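Local structure of isoaspartyl dipeptidase (Fervidobacterium islandicum, 7CDH) at residues Phe207-Ile210 against Glu214-Ile217; Phe262-Ala267 against Trp311-Lys316. The protein probably hydrolyses isoaspartyl (beta-aspartyl) dipeptides as a zinc-dependent M38 metallopeptidase of the amidohydrolase family, a role linked to protein repair. All coordinates share one frame; numbering follows the deposited sequence.

Interaction 1. Residues Phe207-Ile210 against Glu214-Ile217; sequences FDII and EIPI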
ATOM      1  N   PHE A 207      30.116   1.731  20.408  1.00 36.40           N
ATOM      2  CA  PHE A 207      31.119   2.793  20.655  1.00 39.39           C
ATOM      3  C   PHE A 207      30.889   3.921  19.650  1.00 41.15           C
ATOM      4  O   PHE A 207      30.953   5.110  20.084  1.00 43.16           O
ATOM      5  CB  PHE A 207      32.539   2.221  20.617  1.00 41.02           C
ATOM      6  CG  PHE A 207      32.885   1.405  21.840  1.00 42.66           C
ATOM      7  CD1 PHE A 207      32.909   1.987  23.093  1.00 44.11           C
ATOM      8  CD2 PHE A 207      33.188   0.059  21.743  1.00 43.69           C
ATOM      9  CE1 PHE A 207      33.221   1.240  24.217  1.00 45.01           C
ATOM     10  CE2 PHE A 207      33.511  -0.681  22.867  1.00 44.07           C
ATOM     11  CZ  PHE A 207      33.503  -0.095  24.105  1.00 41.63           C
ATOM     12  N   ASP A 208      30.584   3.583  18.387  1.00 38.48           N
ATOM     13  CA  ASP A 208      30.320   4.581  17.314  1.00 40.00           C
ATOM     14  C   ASP A 208      29.100   5.436  17.683  1.00 37.49           C
ATOM     15  O   ASP A 208      29.171   6.672  17.565  1.00 38.86           O
ATOM     16  CB  ASP A 208      30.109   3.942  15.944  1.00 45.75           C
ATOM     17  CG  ASP A 208      31.339   3.300  15.321  1.00 50.66           C
ATOM     18  OD1 ASP A 208      32.479   3.608  15.770  1.00 58.45           O
ATOM     19  OD2 ASP A 208      31.139   2.469  14.399  1.00 53.04           O
ATOM     20  N   ILE A 209      28.046   4.829  18.212  1.00 34.91           N
ATOM     21  CA  ILE A 209      26.824   5.587  18.600  1.00 35.96           C
ATOM     22  C   ILE A 209      27.173   6.621  19.692  1.00 36.99           C
ATOM     23  O   ILE A 209      26.745   7.787  19.571  1.00 40.01           O
ATOM     24  CB  ILE A 209      25.707   4.617  19.033  1.00 35.13           C
ATOM     25  CG1 ILE A 209      25.259   3.718  17.878  1.00 38.65           C
ATOM     26  CG2 ILE A 209      24.557   5.392  19.622  1.00 34.37           C
ATOM     27  CD1 ILE A 209      24.551   2.461  18.323  1.00 37.74           C
ATOM     28  N   ILE A 210      27.843   6.222  20.770  1.00 35.04           N
ATOM     29  CA  ILE A 210      28.067   7.132  21.929  1.00 38.36           C
ATOM     30  C   ILE A 210      29.149   8.180  21.599  1.00 41.65           C
ATOM     31  O   ILE A 210      29.043   9.311  22.104  1.00 44.86           O
ATOM     32  CB  ILE A 210      28.407   6.344  23.195  1.00 37.32           C
ATOM     33  CG1 ILE A 210      29.729   5.578  23.055  1.00 37.37           C
ATOM     34  CG2 ILE A 210      27.231   5.450  23.567  1.00 37.40           C
ATOM     35  CD1 ILE A 210      30.235   5.020  24.361  1.00 38.24           C
ATOM     36  N   GLU A 214      24.627  12.104  20.345  1.00 37.16           N
ATOM     37  CA  GLU A 214      24.159  12.608  21.659  1.00 40.67           C
ATOM     38  C   GLU A 214      23.387  11.494  22.394  1.00 42.20           C
ATOM     39  O   GLU A 214      22.708  11.820  23.399  1.00 43.98           O
ATOM     40  CB  GLU A 214      23.239  13.817  21.420  1.00 47.02           C
ATOM     41  CG  GLU A 214      23.718  14.826  20.360  1.00 47.90           C
ATOM     42  CD  GLU A 214      23.498  14.482  18.881  1.00 52.35           C
ATOM     43  OE1 GLU A 214      22.700  13.551  18.550  1.00 47.10           O
ATOM     44  OE2 GLU A 214      24.157  15.132  18.049  1.00 51.55           O
ATOM     45  N   ILE A 215      23.415  10.252  21.886  1.00 39.09           N
ATOM     46  CA  ILE A 215      22.538   9.155  22.390  1.00 40.80           C
ATOM     47  C   ILE A 215      23.191   8.542  23.621  1.00 39.60           C
ATOM     48  O   ILE A 215      24.359   8.145  23.609  1.00 42.26           O
ATOM     49  CB  ILE A 215      22.215   8.111  21.312  1.00 42.20           C
ATOM     50  CG1 ILE A 215      21.192   8.666  20.313  1.00 40.29           C
ATOM     51  CG2 ILE A 215      21.719   6.846  21.976  1.00 44.41           C
ATOM     52  CD1 ILE A 215      21.036   7.857  19.052  1.00 38.01           C
ATOM     53  N   PRO A 216      22.482   8.567  24.761  1.00 37.90           N
ATOM     54  CA  PRO A 216      23.049   8.078  26.006  1.00 36.68           C
ATOM     55  C   PRO A 216      23.276   6.562  25.938  1.00 42.04           C
ATOM     56  O   PRO A 216      22.445   5.850  25.343  1.00 43.15           O
ATOM     57  CB  PRO A 216      22.008   8.411  27.078  1.00 33.65           C
ATOM     58  CG  PRO A 216      20.979   9.307  26.424  1.00 35.61           C
ATOM     59  CD  PRO A 216      21.131   9.133  24.929  1.00 39.44           C
ATOM     60  N   ILE A 217      24.316   6.105  26.641  1.00 37.65           N
ATOM     61  CA  ILE A 217      24.821   4.702  26.617  1.00 35.82           C
ATOM     62  C   ILE A 217      23.793   3.729  27.230  1.00 36.06           C
ATOM     63  O   ILE A 217      23.886   2.512  26.925  1.00 36.42           O
ATOM     64  CB  ILE A 217      26.225   4.634  27.271  1.00 34.06           C
ATOM     65  CG1 ILE A 217      26.941   3.326  26.949  1.00 33.35           C
ATOM     66  CG2 ILE A 217      26.198   4.897  28.776  1.00 35.51           C
ATOM     67  CD1 ILE A 217      28.312   3.239  27.569  1.00 34.86           C
TER
HETATM   68  O   HOH W   1      26.527   9.863  23.771  1.00 47.83           O
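Ile210 and Ile215 bring the two backbones to 5.9 Å between their CA atoms, where the chain leaves helix 204-212 and doubles back along it toward strand 220-223. Two isoleucine pairs fill the angle between helix and loop. The CG2 methyl of Ile209 points end-on at the flank of the CB-CG2 bond of Ile215, 4.0 Å from both atoms, the two side chains running at a slant to each other. Ile210 works at the other end: its CG2 lies 3.9 Å from CB of Ile217, and farther along the two chains CD1 of Ile210 comes to 4.1 Å from CD1 of Ile217. Ile217 carries CG1 anti to its backbone N (chi1 -165°), which extends its chain along that of Ile210. The same Ile210 CG2 also rests 3.9 Å from the carbonyl oxygen of Ile215.

No direct hydrogen bond joins the segments. A water bridges them instead, 3.1 Å from O of Ile210 and 2.8 Å from O of Ile215. Thr213 OG1, from the residues linking the segments, is hydrogen-bonded to Ile209 O and Ile215 N, tying the end of the helix to the loop. Helix 169-186 packs on Ile209 and Ile215, and Glu214 forms a salt bridge with Arg201 of the second subunit. Between side chains the contact is thus aliphatic, while the polar links named, through the water and the Thr213 hydroxyl, fall on the backbone.

Interaction 2. Residues Phe262-Ala267 against Trp311-Lys316; sequences FTTIDA and WYTIRK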
ATOM      1  N   PHE A 262      37.100 -19.865  29.318  1.00 67.24           N
ATOM      2  CA  PHE A 262      36.492 -18.576  29.734  1.00 51.84           C
ATOM      3  C   PHE A 262      34.966 -18.719  29.738  1.00 48.28           C
ATOM      4  O   PHE A 262      34.357 -18.966  28.709  1.00 50.49           O
ATOM      5  CB  PHE A 262      36.959 -17.443  28.827  1.00 44.63           C
ATOM      6  CG  PHE A 262      36.483 -16.112  29.315  1.00 50.25           C
ATOM      7  CD1 PHE A 262      37.059 -15.529  30.435  1.00 52.30           C
ATOM      8  CD2 PHE A 262      35.432 -15.463  28.688  1.00 47.57           C
ATOM      9  CE1 PHE A 262      36.601 -14.311  30.922  1.00 52.89           C
ATOM     10  CE2 PHE A 262      34.979 -14.245  29.170  1.00 48.97           C
ATOM     11  CZ  PHE A 262      35.548 -13.677  30.295  1.00 52.19           C
ATOM     12  N   THR A 263      34.362 -18.584  30.908  1.00 43.25           N
ATOM     13  CA  THR A 263      32.917 -18.732  31.090  1.00 43.21           C
ATOM     14  C   THR A 263      32.339 -17.465  31.703  1.00 44.67           C
ATOM     15  O   THR A 263      33.110 -16.579  32.096  1.00 46.67           O
ATOM     16  CB  THR A 263      32.622 -19.935  31.972  1.00 47.18           C
ATOM     17  OG1 THR A 263      32.979 -19.499  33.282  1.00 49.87           O
ATOM     18  CG2 THR A 263      33.386 -21.155  31.503  1.00 49.91           C
ATOM     19  N   THR A 264      31.009 -17.423  31.763  1.00 43.25           N
ATOM     20  CA  THR A 264      30.220 -16.402  32.480  1.00 40.84           C
ATOM     21  C   THR A 264      30.687 -16.335  33.950  1.00 39.75           C
ATOM     22  O   THR A 264      30.742 -15.227  34.489  1.00 36.39           O
ATOM     23  CB  THR A 264      28.725 -16.653  32.247  1.00 35.22           C
ATOM     24  OG1 THR A 264      28.504 -16.255  30.896  1.00 37.30           O
ATOM     25  CG2 THR A 264      27.827 -15.825  33.140  1.00 37.14           C
ATOM     26  N   ILE A 265      31.007 -17.459  34.583  1.00 37.87           N
ATOM     27  CA  ILE A 265      31.535 -17.463  35.985  1.00 42.83           C
ATOM     28  C   ILE A 265      32.817 -16.602  36.053  1.00 40.21           C
ATOM     29  O   ILE A 265      32.898 -15.696  36.915  1.00 31.71           O
ATOM     30  CB  ILE A 265      31.798 -18.887  36.536  1.00 45.45           C
ATOM     31  CG1 ILE A 265      30.701 -19.911  36.215  1.00 42.15           C
ATOM     32  CG2 ILE A 265      32.017 -18.794  38.034  1.00 48.93           C
ATOM     33  CD1 ILE A 265      29.355 -19.538  36.756  1.00 44.77           C
ATOM     34  N   ASP A 266      33.789 -16.852  35.177  1.00 39.49           N
ATOM     35  CA  ASP A 266      35.039 -16.054  35.124  1.00 40.70           C
ATOM     36  C   ASP A 266      34.669 -14.595  34.890  1.00 46.50           C
ATOM     37  O   ASP A 266      35.210 -13.708  35.581  1.00 52.07           O
ATOM     38  CB  ASP A 266      35.989 -16.574  34.049  1.00 48.40           C
ATOM     39  CG  ASP A 266      36.374 -18.028  34.274  1.00 61.16           C
ATOM     40  OD1 ASP A 266      36.731 -18.380  35.451  1.00 59.13           O
ATOM     41  OD2 ASP A 266      36.280 -18.814  33.286  1.00 70.81           O
ATOM     42  N   ALA A 267      33.774 -14.350  33.941  1.00 48.58           N
ATOM     43  CA  ALA A 267      33.356 -12.988  33.558  1.00 46.04           C
ATOM     44  C   ALA A 267      32.845 -12.236  34.797  1.00 38.71           C
ATOM     45  O   ALA A 267      33.249 -11.084  35.016  1.00 38.03           O
ATOM     46  CB  ALA A 267      32.328 -13.097  32.459  1.00 46.47           C
ATOM     47  N   TRP A 311      19.498 -19.384  38.246  1.00 40.75           N
ATOM     48  CA  TRP A 311      19.782 -19.734  39.650  1.00 39.87           C
ATOM     49  C   TRP A 311      21.002 -20.660  39.684  1.00 42.62           C
ATOM     50  O   TRP A 311      21.849 -20.544  40.597  1.00 41.88           O
ATOM     51  CB  TRP A 311      18.543 -20.334  40.301  1.00 40.65           C
ATOM     52  CG  TRP A 311      18.733 -20.652  41.745  1.00 45.96           C
ATOM     53  CD1 TRP A 311      18.636 -21.882  42.315  1.00 45.45           C
ATOM     54  CD2 TRP A 311      19.094 -19.738  42.792  1.00 43.35           C
ATOM     55  NE1 TRP A 311      18.867 -21.792  43.649  1.00 49.34           N
ATOM     56  CE2 TRP A 311      19.143 -20.491  43.978  1.00 49.20           C
ATOM     57  CE3 TRP A 311      19.334 -18.362  42.854  1.00 42.84           C
ATOM     58  CZ2 TRP A 311      19.448 -19.917  45.215  1.00 47.51           C
ATOM     59  CZ3 TRP A 311      19.653 -17.797  44.066  1.00 46.77           C
ATOM     60  CH2 TRP A 311      19.708 -18.564  45.232  1.00 47.63           C
ATOM     61  N   TYR A 312      21.149 -21.495  38.674  1.00 40.27           N
ATOM     62  CA  TYR A 312      22.340 -22.355  38.531  1.00 39.75           C
ATOM     63  C   TYR A 312      23.593 -21.470  38.525  1.00 39.06           C
ATOM     64  O   TYR A 312      24.576 -21.829  39.207  1.00 40.09           O
ATOM     65  CB  TYR A 312      22.226 -23.209  37.270  1.00 35.30           C
ATOM     66  CG  TYR A 312      23.379 -24.153  37.049  1.00 35.77           C
ATOM     67  CD1 TYR A 312      23.492 -25.339  37.750  1.00 41.88           C
ATOM     68  CD2 TYR A 312      24.368 -23.854  36.142  1.00 37.01           C
ATOM     69  CE1 TYR A 312      24.545 -26.212  37.530  1.00 41.41           C
ATOM     70  CE2 TYR A 312      25.431 -24.700  35.917  1.00 40.86           C
ATOM     71  CZ  TYR A 312      25.517 -25.888  36.610  1.00 42.10           C
ATOM     72  OH  TYR A 312      26.574 -26.705  36.361  1.00 52.68           O
ATOM     73  N   THR A 313      23.575 -20.394  37.736  1.00 39.89           N
ATOM     74  CA  THR A 313      24.758 -19.521  37.481  1.00 41.24           C
ATOM     75  C   THR A 313      25.062 -18.756  38.777  1.00 37.75           C
ATOM     76  O   THR A 313      26.207 -18.741  39.164  1.00 35.29           O
ATOM     77  CB  THR A 313      24.603 -18.648  36.222  1.00 38.16           C
ATOM     78  OG1 THR A 313      24.558 -19.532  35.089  1.00 34.38           O
ATOM     79  CG2 THR A 313      25.740 -17.666  36.023  1.00 34.83           C
ATOM     80  N   ILE A 314      24.050 -18.267  39.476  1.00 36.76           N
ATOM     81  CA  ILE A 314      24.211 -17.605  40.796  1.00 37.74           C
ATOM     82  C   ILE A 314      24.882 -18.582  41.791  1.00 40.59           C
ATOM     83  O   ILE A 314      25.828 -18.167  42.498  1.00 34.72           O
ATOM     84  CB  ILE A 314      22.858 -17.084  41.286  1.00 37.42           C
ATOM     85  CG1 ILE A 314      22.384 -15.912  40.430  1.00 37.98           C
ATOM     86  CG2 ILE A 314      22.911 -16.703  42.764  1.00 40.65           C
ATOM     87  CD1 ILE A 314      20.924 -15.580  40.637  1.00 36.62           C
ATOM     88  N   ARG A 315      24.444 -19.836  41.831  1.00 38.74           N
ATOM     89  CA  ARG A 315      25.009 -20.870  42.725  1.00 36.54           C
ATOM     90  C   ARG A 315      26.475 -21.129  42.347  1.00 45.45           C
ATOM     91  O   ARG A 315      27.284 -21.329  43.273  1.00 53.55           O
ATOM     92  CB  ARG A 315      24.173 -22.147  42.687  1.00 35.34           C
ATOM     93  CG  ARG A 315      22.891 -22.042  43.493  1.00 39.90           C
ATOM     94  CD  ARG A 315      22.153 -23.350  43.561  1.00 47.53           C
ATOM     95  NE  ARG A 315      22.835 -24.243  44.481  1.00 62.32           N
ATOM     96  CZ  ARG A 315      22.347 -25.400  44.943  1.00 69.79           C
ATOM     97  NH1 ARG A 315      21.154 -25.827  44.565  1.00 63.75           N
ATOM     98  NH2 ARG A 315      23.062 -26.125  45.794  1.00 74.91           N
ATOM     99  N   LYS A 316      26.850 -21.080  41.070  1.00 43.61           N
ATOM    100  CA  LYS A 316      28.262 -21.334  40.692  1.00 44.13           C
ATOM    101  C   LYS A 316      29.149 -20.168  41.140  1.00 44.90           C
ATOM    102  O   LYS A 316      30.331 -20.411  41.441  1.00 52.06           O
ATOM    103  CB  LYS A 316      28.428 -21.610  39.197  1.00 45.20           C
ATOM    104  CG  LYS A 316      28.050 -23.018  38.754  1.00 50.59           C
ATOM    105  CD  LYS A 316      28.612 -24.142  39.591  1.00 58.44           C
ATOM    106  CE  LYS A 316      28.697 -25.447  38.822  1.00 70.21           C
ATOM    107  NZ  LYS A 316      28.476 -26.636  39.684  1.00 76.89           N
TER
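The first turn of helix 264-273, opened by a capping box, packs against helix 309-318 on the amidohydrolase barrel, with Ile265 and Thr264 meeting Lys316 and Thr313. In the box, Thr263 is the N-cap residue: its N-H donates to OD2 of Asp266 at 3.1 Å, arriving on the anti side of the carboxylate and 24° out of its plane. The return bond, from Asp266 N to OG1 of Thr263, is weak at 3.4 Å, though nearly straight at 168°. Together they fix the start of the helix from which the contact residues project.

Ile265 carries most of the contact. Its CD1 lies against CB of Lys316, with the two side chains oblique to one another, and reaches CG2 of Thr313 at 4.1 Å. A bend at chi2 (-60°) turns that terminal methyl toward the opposing helix, 4.0 Å from O of Thr313. Lys316 therefore contributes the root of its side chain, while its ammonium group leads away from the interface. Beside this, CG2 of Thr264 meets CG2 of Thr313 at 4.0 Å, the side chains crossing at about a right angle. Both threonines turn methyls to the interface and satisfy their hydroxyls outside it: Thr264 OG1 is hydrogen-bonded to Ser226 OG and Thr248 O, Thr313 OG1 to Ala309 O.

Around the contact, Leu250 touches Ile265 and Ala249 touches Thr313, both from the loop after strand 245-248, while Thr264 rests on Leu247 of that strand, Ala267 reaches Phe232 of helix 229-240, and Trp311 packs on Leu54 and Leu57 of strand 51-59.

In the fold
Interactions 1 and 2 are both largely buried and aliphatic, with no direct hydrogen bond between their segments, yet they lie far apart, their centres about 29 Å from each other. Interaction 1 is local, folding a helix end onto the loop that follows it, near the second subunit; interaction 2 joins segments 44 residues apart in sequence, on two different helices, and is touched by no other chain. The polar chemistry differs accordingly: a bridging water spans the first, whereas a capping box lies within one segment of the second, at the start of its helix. Helix 229-240 is a shared neighbour, receiving Phe207 and Ile217 from interaction 1 and Phe262 and Ala267 from interaction 2.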